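Local coordinates for 3-oxoacyl-[acyl-carrier-protein] synthase 2 (Rickettsia rickettsii, PDB 4JGA), which probably catalyses the chain-elongating condensation of acyl chains with malonyl-[acyl-carrier-protein] in bacterial fatty acid synthesis, at residues A[123-128]-A[179-184]; A[244-249]-A[391-396]; A[24-29]-A[64-69]; A[411-416]-A[431-436]; A[57-62]-A[230-235]. All coordinates share one frame; numbering follows the deposited sequence.

How the contacts relate
From the N terminus, contact 3 opens first, where strand 18-26 ends. Contact 5 opens at 57-62 before contact 3 closes at 64-69, so the two cross; segments 57-62 and 64-69 also adjoin in sequence. Contact 1 lies wholly between the halves of contact 5; it pairs strand 122-127 with 178-179. Contact 5 then closes at 230-235. Contact 2 follows, joining 244-249 to 391-396 over 141 intervening residues. Contact 4 comes last and closes the C-terminal hairpin. Contacts 1, 3 and 4 all reach the core sheet. Contacts 2 and 5 join loops beyond it and touch between Asp248 and Tyr234. Contacts 1 and 5 also meet the second subunit.

Contact 1. Residues A[123-128]-A[179-184]; sequences GLILGS and QTAVTA
Gln179 N donates to Leu124 O at 3.0 Å. The return bond, Leu126 N to Gln179 O, is weak at 3.3 Å. Together they make one parallel bridge, with Ile125 opposite Gln179. Gln179 O is gripped further: Ser165 OG donates to it, and Ile125 CA approaches as a CH-O contact. A similar contact follows along the chain, where Gly127 CA lies 3.2 Å from Ala181 O. By then the regular pairing has ended.

Side chains pack against the neighbouring backbone. Ile125 CG2 is anti to the backbone N and lies against the Thr180-Ala181 peptide, 3.5 Å from Thr180 C. Ile125 CG2 also lies 4.2 Å from Ala181 CB. Thr180 turns CB and CG2 to Leu126 O, both at 3.2 Å. Val182 sets CG1 against Ser128 O at 3.3 Å.

The polar ends turn to the second subunit. Thr180 OG1 bonds Val182 O of that subunit, and the bond is returned by symmetry. Gln179 bonds through OE1 to Ser285 and through NE2 to Asp194, both of the second subunit.

All the touching residues are buried. The short strand 178-179 is the last of the sheet within this chain, and its continuation meets its own copy across the dimer. This is the dimer-interface edge of the thiolase fold. In such condensing enzymes the nucleophilic cysteine sits in the turn that follows, before the buried helix, here helix 187-200.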
# COMPACT_ATOMS: atom_id res chain seq x y z
N GLY A 123 12.05 9.04 -6.54
CA GLY A 123 11.31 7.98 -5.90
C GLY A 123 10.01 7.70 -6.63
O GLY A 123 9.66 8.36 -7.60
N LEU A 124 9.28 6.72 -6.11
CA LEU A 124 8.00 6.29 -6.67
C LEU A 124 6.99 5.95 -5.53
O LEU A 124 7.35 5.33 -4.52
CB LEU A 124 8.17 5.05 -7.55
CG LEU A 124 9.31 5.04 -8.58
CD1 LEU A 124 10.58 4.52 -7.96
CD2 LEU A 124 8.94 4.17 -9.78
N ILE A 125 5.73 6.32 -5.77
CA ILE A 125 4.59 5.84 -4.99
C ILE A 125 3.49 5.50 -5.98
O ILE A 125 2.71 6.37 -6.42
CB ILE A 125 4.09 6.85 -3.94
CG1 ILE A 125 5.22 7.25 -2.98
CG2 ILE A 125 2.96 6.22 -3.12
CD1 ILE A 125 4.76 8.15 -1.84
N LEU A 126 3.48 4.23 -6.34
CA LEU A 126 2.57 3.70 -7.33
C LEU A 126 1.76 2.58 -6.66
O LEU A 126 2.30 1.70 -5.99
CB LEU A 126 3.32 3.20 -8.58
CG LEU A 126 4.05 4.24 -9.39
CD1 LEU A 126 4.98 3.60 -10.39
CD2 LEU A 126 3.05 5.13 -10.10
N GLY A 127 0.44 2.67 -6.80
CA GLY A 127 -0.44 1.74 -6.09
C GLY A 127 -1.52 1.12 -6.95
O GLY A 127 -1.64 1.41 -8.16
N SER A 128 -2.28 0.26 -6.28
CA SER A 128 -3.49 -0.37 -6.81
C SER A 128 -4.41 -0.66 -5.62
O SER A 128 -3.94 -0.80 -4.50
CB SER A 128 -3.13 -1.66 -7.54
OG SER A 128 -4.27 -2.20 -8.20
N GLN A 179 7.99 2.83 -3.09
CA GLN A 179 6.86 2.65 -2.18
C GLN A 179 5.54 2.65 -2.94
O GLN A 179 5.52 2.77 -4.18
CB GLN A 179 6.90 3.70 -1.05
CG GLN A 179 8.18 3.63 -0.18
CD GLN A 179 8.26 4.66 0.95
OE1 GLN A 179 9.34 5.14 1.29
NE2 GLN A 179 7.15 4.97 1.56
N THR A 180 4.46 2.48 -2.20
CA THR A 180 3.10 2.38 -2.75
C THR A 180 2.12 3.06 -1.80
O THR A 180 2.47 3.41 -0.66
CB THR A 180 2.62 0.90 -2.90
OG1 THR A 180 2.34 0.30 -1.63
CG2 THR A 180 3.66 0.05 -3.64
N ALA A 181 0.91 3.23 -2.27
CA ALA A 181 -0.26 3.52 -1.42
C ALA A 181 -1.31 2.52 -1.88
O ALA A 181 -1.37 2.19 -3.08
CB ALA A 181 -0.77 4.94 -1.65
N VAL A 182 -2.07 1.98 -0.93
CA VAL A 182 -3.10 1.01 -1.19
C VAL A 182 -4.26 1.35 -0.28
O VAL A 182 -4.29 1.01 0.89
CB VAL A 182 -2.58 -0.43 -0.99
CG1 VAL A 182 -3.67 -1.44 -1.26
CG2 VAL A 182 -1.39 -0.74 -1.94
N THR A 183 -5.25 2.06 -0.83
CA THR A 183 -6.37 2.55 -0.03
C THR A 183 -7.64 2.45 -0.84
O THR A 183 -8.41 3.43 -0.96
CB THR A 183 -6.12 3.99 0.45
OG1 THR A 183 -5.80 4.82 -0.68
CG2 THR A 183 -5.00 4.06 1.45
N ALA A 184 -7.86 1.26 -1.40
CA ALA A 184 -9.04 0.96 -2.14
C ALA A 184 -9.32 2.04 -3.20
O ALA A 184 -8.44 2.40 -3.94
CB ALA A 184 -10.21 0.80 -1.17

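Contact 2. Residues A[244-249]-A[391-396]; sequences PWDKDR and LDTPMD
Trp245 and Met395 are tied by backbone: Met395 N donates to Trp245 O at 2.8 Å. Lys247 N donates to Thr393 O at 2.9 Å. These two bonds bridge the loops with Asp246 opposite Pro394.

The Asp246 carboxylate adds side-chain bonds. Its OD1 takes Thr393 N at 2.7 Å, met almost end-on, and a weak bond from Asp392 N. OD2 accepts from Asp248 N, which closes an Asx turn, and from a water. That water lies 2.7 Å from Thr393 OG1 and links the loops again. Arg243 pairs with both Asp246 and Asp392.

A further charged pair lies among exposed residues. Lys247 extends its chain across Asp396, and Lys247 NZ forms a salt bridge with Asp396 OD1 at 2.9 Å, from above the carboxylate plane.

Met395 and Leu391 supply the packing. Leu391 CD1 lies 4.4 Å from Trp245 CB and also touches Asp246 and the Pro244 carbonyl. Met395 SD lies at the edge of the Trp245 ring, 4.0 Å from Trp245 CD1, in a Met-aromatic contact. The same sulfur lies over one face of the Arg249 guanidinium, 3.5 Å above its plane. Arg249 NH1 donates to Asp246 O, which lies in the guanidinium plane; NE and NH2 bond Thr330 O and Thr331 O.

The buried Asp246 carboxylate thus joins the two loops through their backbone N-H groups. Its negative charge is probably stabilised by these, the water and Arg243.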
# COMPACT_ATOMS: atom_id res chain seq x y z
N PRO A 244 -23.95 9.86 -12.46
CA PRO A 244 -23.81 10.49 -11.15
C PRO A 244 -24.82 11.61 -10.93
O PRO A 244 -25.05 12.43 -11.81
CB PRO A 244 -22.36 11.01 -11.15
CG PRO A 244 -21.67 10.19 -12.21
CD PRO A 244 -22.73 9.98 -13.26
N TRP A 245 -25.42 11.58 -9.74
CA TRP A 245 -26.46 12.50 -9.27
C TRP A 245 -27.78 12.45 -10.05
O TRP A 245 -28.67 13.27 -9.79
CB TRP A 245 -25.92 13.93 -9.17
CG TRP A 245 -24.66 14.00 -8.41
CD1 TRP A 245 -24.48 13.83 -7.04
CD2 TRP A 245 -23.36 14.27 -8.94
NE1 TRP A 245 -23.13 13.97 -6.72
CE2 TRP A 245 -22.44 14.24 -7.85
CE3 TRP A 245 -22.88 14.52 -10.22
CZ2 TRP A 245 -21.09 14.46 -8.04
CZ3 TRP A 245 -21.53 14.75 -10.39
CH2 TRP A 245 -20.66 14.73 -9.31
N ASP A 246 -27.89 11.52 -11.01
CA ASP A 246 -29.13 11.34 -11.77
C ASP A 246 -30.08 10.50 -10.92
O ASP A 246 -29.65 9.60 -10.18
CB ASP A 246 -28.88 10.65 -13.10
CG ASP A 246 -30.13 10.61 -13.97
OD1 ASP A 246 -30.39 11.62 -14.66
OD2 ASP A 246 -30.84 9.56 -13.94
N LYS A 247 -31.36 10.82 -11.01
CA LYS A 247 -32.38 10.10 -10.26
C LYS A 247 -32.44 8.63 -10.59
O LYS A 247 -32.93 7.87 -9.78
CB LYS A 247 -33.76 10.73 -10.47
CG LYS A 247 -33.92 12.00 -9.65
CD LYS A 247 -35.36 12.45 -9.50
CE LYS A 247 -35.40 13.78 -8.78
NZ LYS A 247 -36.74 14.36 -8.78
N ASP A 248 -32.01 8.23 -11.79
CA ASP A 248 -32.05 6.80 -12.14
C ASP A 248 -30.73 6.07 -11.84
O ASP A 248 -30.56 4.92 -12.24
CB ASP A 248 -32.46 6.59 -13.57
CG ASP A 248 -33.18 5.27 -13.76
OD1 ASP A 248 -33.98 4.88 -12.87
OD2 ASP A 248 -32.98 4.59 -14.80
N ARG A 249 -29.81 6.72 -11.12
CA ARG A 249 -28.57 6.05 -10.74
C ARG A 249 -28.87 4.85 -9.85
O ARG A 249 -29.83 4.87 -9.11
CB ARG A 249 -27.62 7.01 -10.04
CG ARG A 249 -28.07 7.39 -8.63
CD ARG A 249 -27.25 8.57 -8.13
NE ARG A 249 -27.62 8.88 -6.77
CZ ARG A 249 -28.73 9.52 -6.41
NH1 ARG A 249 -29.61 9.96 -7.31
NH2 ARG A 249 -28.96 9.71 -5.13
N LEU A 391 -26.60 12.99 -16.98
CA LEU A 391 -27.30 13.76 -15.97
C LEU A 391 -28.55 14.36 -16.59
O LEU A 391 -28.62 15.56 -16.89
CB LEU A 391 -26.37 14.80 -15.35
CG LEU A 391 -26.93 15.56 -14.13
CD1 LEU A 391 -27.59 14.61 -13.13
CD2 LEU A 391 -25.80 16.38 -13.48
N ASP A 392 -29.54 13.49 -16.79
CA ASP A 392 -30.76 13.82 -17.49
C ASP A 392 -31.81 14.32 -16.53
O ASP A 392 -32.60 15.21 -16.87
CB ASP A 392 -31.31 12.57 -18.19
CG ASP A 392 -30.34 12.00 -19.21
OD1 ASP A 392 -29.70 12.79 -19.92
OD2 ASP A 392 -30.22 10.76 -19.30
N THR A 393 -31.84 13.74 -15.33
CA THR A 393 -32.84 14.08 -14.34
C THR A 393 -32.16 14.26 -12.98
O THR A 393 -32.14 13.35 -12.15
CB THR A 393 -33.93 13.00 -14.29
OG1 THR A 393 -34.23 12.58 -15.62
CG2 THR A 393 -35.20 13.56 -13.63
N PRO A 394 -31.62 15.47 -12.75
CA PRO A 394 -30.80 15.66 -11.55
C PRO A 394 -31.60 15.42 -10.26
O PRO A 394 -32.77 15.80 -10.17
CB PRO A 394 -30.34 17.13 -11.65
CG PRO A 394 -30.76 17.63 -12.99
CD PRO A 394 -31.86 16.73 -13.48
N MET A 395 -30.96 14.84 -9.25
CA MET A 395 -31.62 14.66 -7.96
C MET A 395 -32.03 16.03 -7.40
O MET A 395 -31.44 17.06 -7.74
CB MET A 395 -30.76 13.86 -6.97
CG MET A 395 -29.39 14.45 -6.69
SD MET A 395 -28.29 13.26 -5.90
CE MET A 395 -29.09 13.08 -4.31
N ASP A 396 -33.06 16.03 -6.56
CA ASP A 396 -33.68 17.26 -6.07
C ASP A 396 -32.76 18.18 -5.29
O ASP A 396 -32.91 19.42 -5.35
CB ASP A 396 -34.89 16.92 -5.19
CG ASP A 396 -36.08 16.40 -6.00
OD1 ASP A 396 -36.21 16.73 -7.19
OD2 ASP A 396 -36.89 15.67 -5.40
O HOH W 1 -33.15 10.11 -15.31

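Contact 3. Residues A[24-29]-A[64-69]; sequences GLVTPV and GLIDNS
Pro28 and Ile66 bring their backbones closest, CA to CA 4.4 Å, just past the end of strand 18-26, and the segments share no direct hydrogen bond. The nearest thing to one is a CH-O contact from Pro28 CA to Leu65 O at 3.4 Å. Lys48 NZ also donates to that carbonyl. A water makes the polar link: it donates to Thr27 O and accepts from Asp67 N, each at 2.9 Å.

Ile66 and Pro28 carry the side-chain contact. In Ile66, CG1 is anti to the carbonyl carbon, and a second bend (chi2 -50°) brings CD1 back onto the other segment. Ile66 CD1 rests on the Thr27 carbonyl, 3.3 Å from Thr27 C. It also meets Val26 CG1 at 3.6 Å, where the two side chains run at about a right angle. Leu31 and Phe74 pack on Ile66 as well.

The Pro28 ring lies on the backbone of the other segment. Its CG is 3.4 Å from Gly64 C, a close fit. Ile361 of helix 358-361 also touches the ring.

Each segment carries its own turn. Thr27 OG1 accepts from Val29 N in an ST turn and also bonds Ser36 OG. Asp67 OD1 accepts from Ser69 N, an Asx turn, and also from Ser69 OG.

The arrangement is the buried exit of a strand of the central thiolase-fold sheet, packed against the chain leaving the small two-stranded sheet 47-49/62-64.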
# COMPACT_ATOMS: atom_id res chain seq x y z
N GLY A 24 0.53 10.80 -17.56
CA GLY A 24 0.39 9.51 -18.25
C GLY A 24 -0.97 8.88 -17.99
O GLY A 24 -1.42 8.83 -16.82
N LEU A 25 -1.62 8.38 -19.05
CA LEU A 25 -2.96 7.81 -18.94
C LEU A 25 -3.17 6.59 -19.82
O LEU A 25 -2.79 6.59 -20.99
CB LEU A 25 -4.03 8.85 -19.32
CG LEU A 25 -4.39 9.89 -18.29
CD1 LEU A 25 -5.32 10.92 -18.94
CD2 LEU A 25 -5.06 9.27 -17.07
N VAL A 26 -3.79 5.56 -19.25
CA VAL A 26 -4.42 4.48 -20.00
C VAL A 26 -5.83 4.34 -19.46
O VAL A 26 -6.02 3.99 -18.29
CB VAL A 26 -3.69 3.14 -19.84
CG1 VAL A 26 -4.39 2.05 -20.63
CG2 VAL A 26 -2.26 3.29 -20.33
N THR A 27 -6.81 4.66 -20.29
CA THR A 27 -8.21 4.71 -19.84
C THR A 27 -9.16 4.06 -20.86
O THR A 27 -8.77 3.79 -21.98
CB THR A 27 -8.68 6.16 -19.58
OG1 THR A 27 -9.00 6.79 -20.83
CG2 THR A 27 -7.63 6.98 -18.78
N PRO A 28 -10.39 3.79 -20.44
CA PRO A 28 -11.37 3.25 -21.35
C PRO A 28 -11.73 4.19 -22.54
O PRO A 28 -12.42 3.75 -23.45
CB PRO A 28 -12.58 3.05 -20.45
CG PRO A 28 -12.01 2.77 -19.13
CD PRO A 28 -10.84 3.69 -19.05
N VAL A 29 -11.28 5.44 -22.53
CA VAL A 29 -11.45 6.28 -23.71
C VAL A 29 -10.14 6.75 -24.34
O VAL A 29 -10.14 7.67 -25.12
CB VAL A 29 -12.36 7.47 -23.42
CG1 VAL A 29 -13.74 6.96 -23.04
CG2 VAL A 29 -11.80 8.34 -22.32
N GLY A 64 -16.00 -0.24 -17.93
CA GLY A 64 -15.06 0.65 -18.61
C GLY A 64 -13.80 -0.12 -18.95
O GLY A 64 -13.01 -0.46 -18.07
N LEU A 65 -13.62 -0.41 -20.23
CA LEU A 65 -12.57 -1.31 -20.66
C LEU A 65 -11.63 -0.66 -21.66
O LEU A 65 -12.03 0.12 -22.54
CB LEU A 65 -13.20 -2.56 -21.29
CG LEU A 65 -14.03 -3.43 -20.35
CD1 LEU A 65 -14.87 -4.42 -21.17
CD2 LEU A 65 -13.15 -4.18 -19.34
N ILE A 66 -10.36 -1.01 -21.49
CA ILE A 66 -9.29 -0.55 -22.36
C ILE A 66 -9.51 -1.23 -23.72
O ILE A 66 -9.74 -2.44 -23.78
CB ILE A 66 -7.90 -0.99 -21.80
CG1 ILE A 66 -7.61 -0.41 -20.40
CG2 ILE A 66 -6.79 -0.59 -22.75
CD1 ILE A 66 -7.85 1.07 -20.29
N ASP A 67 -9.40 -0.46 -24.79
CA ASP A 67 -9.47 -1.04 -26.13
C ASP A 67 -8.42 -2.18 -26.27
O ASP A 67 -7.24 -1.98 -25.99
CB ASP A 67 -9.20 0.04 -27.16
CG ASP A 67 -9.26 -0.49 -28.60
OD1 ASP A 67 -9.52 -1.67 -28.84
OD2 ASP A 67 -9.01 0.30 -29.50
N ASN A 68 -8.85 -3.34 -26.73
CA ASN A 68 -7.90 -4.40 -27.02
C ASN A 68 -8.09 -4.99 -28.43
O ASN A 68 -7.81 -6.16 -28.67
CB ASN A 68 -8.02 -5.49 -25.96
CG ASN A 68 -9.36 -6.16 -26.00
OD1 ASN A 68 -10.37 -5.57 -26.43
ND2 ASN A 68 -9.40 -7.43 -25.59
N SER A 69 -8.54 -4.17 -29.37
CA SER A 69 -8.60 -4.59 -30.76
C SER A 69 -7.20 -4.88 -31.31
O SER A 69 -6.21 -4.35 -30.83
CB SER A 69 -9.30 -3.53 -31.60
OG SER A 69 -8.54 -2.35 -31.63
O HOH W 2 -9.01 2.35 -24.44

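Contact 4. Residues A[411-416]-A[431-436]; sequences KIDYVL and IKSILV
Val415 and Ile431 form an antiparallel hydrogen-bonded pair, and both bonds are nearly straight. Val415 N donates to Ile431 O at 2.9 Å and Ile431 N to Val415 O at 2.9 Å. The next bond, Ser433 N to Asp413 O, is also 2.9 Å. Between them Tyr414 and Lys432 are a non-hydrogen-bonded pair. Here CA atoms make CH-O contacts, while the backbone polar groups turn to Asp321 and Glu279. Lys432 CA lies 3.2 Å from Asp413 O, and Tyr414 CA faces Ile431 O.

Past the ladder the Asp413 carboxylate takes over. Its OD1 accepts from a water at 2.9 Å, and the same water is hydrogen-bonded to Ser433 OG at 2.8 Å. Ser433 OG also takes a weak bond from Leu435 N, inside a type I turn closed by Val436 N to Ser433 O at 3.1 Å. Lys411 NZ pairs with Asp321, and the backbone N atoms of Asp413 and Tyr414 donate to the same carboxylate, which belongs to the sodium site.

Tyr414 and Lys432 lie side by side and point the same way. Lys432 CB is 3.5 Å from Tyr414 CD2, and Lys432 CD continues to Tyr414 OH.

The two strands form the C-terminal hairpin. Tyr414 and Lys432 pack on Ile281 of strand 278-287. On the other face Val415 and Ile431 meet helix 368-382. Strand 322-324 adjoins 414-421 on the side away from 425-432.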
# COMPACT_ATOMS: atom_id res chain seq x y z
N LYS A 411 -13.18 29.95 -16.34
CA LYS A 411 -11.93 30.25 -15.65
C LYS A 411 -11.66 29.18 -14.60
O LYS A 411 -12.46 28.98 -13.69
CB LYS A 411 -11.97 31.63 -14.99
CG LYS A 411 -10.66 32.02 -14.32
CD LYS A 411 -10.89 32.87 -13.07
CE LYS A 411 -11.58 32.13 -11.91
NZ LYS A 411 -10.78 32.10 -10.64
N ILE A 412 -10.51 28.51 -14.75
CA ILE A 412 -10.08 27.45 -13.84
C ILE A 412 -8.62 27.61 -13.39
O ILE A 412 -7.69 27.26 -14.13
CB ILE A 412 -10.27 26.04 -14.43
CG1 ILE A 412 -11.72 25.84 -14.89
CG2 ILE A 412 -9.93 24.99 -13.37
CD1 ILE A 412 -11.99 24.47 -15.46
N ASP A 413 -8.45 28.14 -12.18
CA ASP A 413 -7.15 28.37 -11.59
C ASP A 413 -6.92 27.46 -10.39
O ASP A 413 -5.79 27.19 -10.05
CB ASP A 413 -7.01 29.82 -11.16
CG ASP A 413 -6.86 30.78 -12.36
OD1 ASP A 413 -6.42 30.37 -13.45
OD2 ASP A 413 -7.21 31.94 -12.20
N TYR A 414 -7.97 27.05 -9.71
CA TYR A 414 -7.83 26.15 -8.60
C TYR A 414 -8.83 25.03 -8.77
O TYR A 414 -10.02 25.27 -9.03
CB TYR A 414 -8.13 26.85 -7.28
CG TYR A 414 -7.13 27.89 -6.86
CD1 TYR A 414 -7.21 29.21 -7.34
CD2 TYR A 414 -6.14 27.59 -5.95
CE1 TYR A 414 -6.30 30.18 -6.91
CE2 TYR A 414 -5.23 28.54 -5.54
CZ TYR A 414 -5.32 29.82 -6.01
OH TYR A 414 -4.40 30.71 -5.57
N VAL A 415 -8.36 23.81 -8.56
CA VAL A 415 -9.19 22.62 -8.68
C VAL A 415 -9.06 21.72 -7.45
O VAL A 415 -7.96 21.54 -6.92
CB VAL A 415 -8.81 21.80 -9.90
CG1 VAL A 415 -9.61 20.50 -9.95
CG2 VAL A 415 -9.04 22.62 -11.16
N LEU A 416 -10.20 21.20 -7.00
CA LEU A 416 -10.28 20.22 -5.93
C LEU A 416 -10.71 18.88 -6.55
O LEU A 416 -11.67 18.83 -7.33
CB LEU A 416 -11.31 20.66 -4.87
CG LEU A 416 -11.69 19.66 -3.77
CD1 LEU A 416 -10.55 19.47 -2.80
CD2 LEU A 416 -12.91 20.11 -3.01
N ILE A 431 -5.05 21.54 -6.55
CA ILE A 431 -4.06 21.92 -7.52
C ILE A 431 -4.34 23.34 -7.94
O ILE A 431 -5.49 23.75 -8.07
CB ILE A 431 -4.20 21.09 -8.80
CG1 ILE A 431 -3.97 19.63 -8.49
CG2 ILE A 431 -3.17 21.52 -9.83
CD1 ILE A 431 -4.38 18.76 -9.70
N LYS A 432 -3.29 24.10 -8.20
CA LYS A 432 -3.48 25.42 -8.73
C LYS A 432 -2.64 25.64 -9.97
O LYS A 432 -1.59 25.07 -10.15
CB LYS A 432 -3.24 26.47 -7.64
CG LYS A 432 -1.84 26.98 -7.56
CD LYS A 432 -1.70 28.14 -6.62
CE LYS A 432 -0.24 28.51 -6.52
NZ LYS A 432 0.01 29.84 -5.91
N SER A 433 -3.12 26.51 -10.82
CA SER A 433 -2.35 26.99 -11.94
C SER A 433 -1.09 27.67 -11.43
O SER A 433 -1.12 28.42 -10.45
CB SER A 433 -3.16 27.99 -12.75
OG SER A 433 -2.29 28.81 -13.47
N ILE A 434 0.01 27.40 -12.11
CA ILE A 434 1.31 27.94 -11.73
C ILE A 434 1.40 29.45 -12.02
O ILE A 434 2.22 30.14 -11.42
CB ILE A 434 2.43 27.14 -12.39
CG1 ILE A 434 3.72 27.22 -11.57
CG2 ILE A 434 2.62 27.57 -13.84
CD1 ILE A 434 3.63 26.68 -10.14
N LEU A 435 0.56 29.94 -12.93
CA LEU A 435 0.43 31.40 -13.17
C LEU A 435 -0.17 32.15 -11.97
O LEU A 435 0.07 33.34 -11.80
CB LEU A 435 -0.41 31.64 -14.43
CG LEU A 435 0.08 30.83 -15.63
CD1 LEU A 435 -0.91 30.97 -16.77
CD2 LEU A 435 1.49 31.26 -16.02
N VAL A 436 -0.95 31.43 -11.16
CA VAL A 436 -1.70 31.92 -9.96
C VAL A 436 -2.89 32.75 -10.43
O VAL A 436 -3.88 32.15 -10.86
CB VAL A 436 -0.81 32.58 -8.85
CG1 VAL A 436 -1.64 32.97 -7.64
CG2 VAL A 436 0.28 31.61 -8.41
O HOH W 3 -4.17 29.91 -15.26

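Contact 5. Residues A[57-62]-A[230-235]; sequences KLACKI and LCTKYN
Asn235 reaches Ala59 and Lys61 because its CG is anti to the carbonyl carbon (chi1 -69°) and its amide is then turned by a chi2 of -34°. Lys61 has the same first torsion, with CG beside its backbone N. Its chain passes the amide at about a right angle.

Both ends of the amide are used. Asn235 ND2 donates to Ala59 O at 2.9 Å, and the acceptor lies in the amide plane. Asn235 OD1 accepts from Lys61 N at 3.0 Å, with the donor well above the carbonyl plane. Lys61 CD lies 3.7 Å from Asn235 ND2. The lysine end then bends back, and Lys61 NZ donates to Leu58 O at 2.9 Å and to Thr55 O.

Packing surrounds this bridge. Thr232 CB sits 3.4 Å from Ala59 O, and its CG2 meets Ala59 CB. Cys60 CB touches Leu230 CD1 at 3.9 Å, and Val225 also packs on Cys60. Ile62 CG2 lies against Asn235 O.

One amide thus spans the carbonyl of one residue and the N-H two residues on. It ties the loop entering strand 62-64 to the loop leaving helix 218-226, both within the N-terminal ketoacyl synthase family region and far from the chain's centre.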
# COMPACT_ATOMS: atom_id res chain seq x y z
N LYS A 57 -23.77 -15.62 -15.99
CA LYS A 57 -24.26 -15.74 -14.60
C LYS A 57 -24.01 -14.49 -13.77
O LYS A 57 -24.28 -14.49 -12.58
CB LYS A 57 -23.61 -16.93 -13.85
N LEU A 58 -23.48 -13.43 -14.37
CA LEU A 58 -23.22 -12.18 -13.65
C LEU A 58 -24.29 -11.14 -13.92
O LEU A 58 -24.64 -10.89 -15.07
CB LEU A 58 -21.87 -11.62 -14.06
CG LEU A 58 -20.70 -12.50 -13.63
CD1 LEU A 58 -19.42 -11.99 -14.28
CD2 LEU A 58 -20.61 -12.53 -12.11
N ALA A 59 -24.80 -10.55 -12.85
CA ALA A 59 -25.88 -9.57 -12.95
C ALA A 59 -25.41 -8.26 -13.56
O ALA A 59 -26.22 -7.52 -14.12
CB ALA A 59 -26.47 -9.32 -11.58
N CYS A 60 -24.12 -7.95 -13.44
CA CYS A 60 -23.52 -6.79 -14.15
C CYS A 60 -22.65 -7.30 -15.29
O CYS A 60 -21.81 -8.15 -15.09
CB CYS A 60 -22.69 -5.93 -13.22
SG CYS A 60 -21.94 -4.51 -14.07
N LYS A 61 -22.89 -6.80 -16.50
CA LYS A 61 -22.30 -7.36 -17.70
C LYS A 61 -21.48 -6.33 -18.46
O LYS A 61 -21.10 -6.56 -19.60
CB LYS A 61 -23.41 -7.91 -18.61
CG LYS A 61 -24.20 -9.05 -17.98
CD LYS A 61 -25.44 -9.40 -18.78
CE LYS A 61 -26.36 -10.28 -17.96
NZ LYS A 61 -25.77 -11.61 -17.67
N ILE A 62 -21.20 -5.19 -17.82
CA ILE A 62 -20.57 -4.05 -18.51
C ILE A 62 -19.42 -3.51 -17.68
O ILE A 62 -19.33 -3.75 -16.50
CB ILE A 62 -21.57 -2.91 -18.74
CG1 ILE A 62 -22.19 -2.44 -17.40
CG2 ILE A 62 -22.66 -3.35 -19.72
CD1 ILE A 62 -22.96 -1.12 -17.47
N LEU A 230 -22.73 -2.39 -7.70
CA LEU A 230 -22.75 -2.15 -9.15
C LEU A 230 -24.11 -1.88 -9.76
O LEU A 230 -25.11 -2.50 -9.37
CB LEU A 230 -22.11 -3.32 -9.91
CG LEU A 230 -20.69 -3.73 -9.53
CD1 LEU A 230 -20.13 -4.74 -10.53
CD2 LEU A 230 -19.74 -2.52 -9.45
N CYS A 231 -24.15 -1.00 -10.77
CA CYS A 231 -25.34 -0.89 -11.64
C CYS A 231 -25.60 -2.19 -12.43
O CYS A 231 -24.76 -2.64 -13.21
CB CYS A 231 -25.18 0.25 -12.65
SG CYS A 231 -26.67 0.52 -13.60
N THR A 232 -26.78 -2.78 -12.25
CA THR A 232 -27.12 -4.02 -12.94
C THR A 232 -28.34 -3.86 -13.86
O THR A 232 -28.77 -4.82 -14.45
CB THR A 232 -27.39 -5.17 -11.95
OG1 THR A 232 -28.48 -4.83 -11.12
CG2 THR A 232 -26.17 -5.45 -11.05
N LYS A 233 -28.83 -2.63 -13.98
CA LYS A 233 -30.04 -2.33 -14.73
C LYS A 233 -29.82 -1.71 -16.15
O LYS A 233 -30.77 -1.52 -16.89
CB LYS A 233 -30.92 -1.36 -13.89
N TYR A 234 -28.58 -1.41 -16.54
CA TYR A 234 -28.34 -0.83 -17.86
C TYR A 234 -27.43 -1.71 -18.72
O TYR A 234 -26.70 -1.19 -19.58
CB TYR A 234 -27.69 0.55 -17.73
CG TYR A 234 -28.65 1.68 -17.39
CD1 TYR A 234 -29.00 1.92 -16.07
CD2 TYR A 234 -29.16 2.51 -18.37
CE1 TYR A 234 -29.86 2.95 -15.73
CE2 TYR A 234 -30.01 3.56 -18.05
CZ TYR A 234 -30.35 3.77 -16.72
OH TYR A 234 -31.18 4.79 -16.38
N ASN A 235 -27.48 -3.03 -18.55
CA ASN A 235 -26.64 -3.94 -19.35
C ASN A 235 -26.91 -3.86 -20.87
O ASN A 235 -25.99 -4.09 -21.67
CB ASN A 235 -26.79 -5.39 -18.91
CG ASN A 235 -26.19 -5.65 -17.54
OD1 ASN A 235 -25.18 -5.05 -17.13
ND2 ASN A 235 -26.79 -6.59 -16.83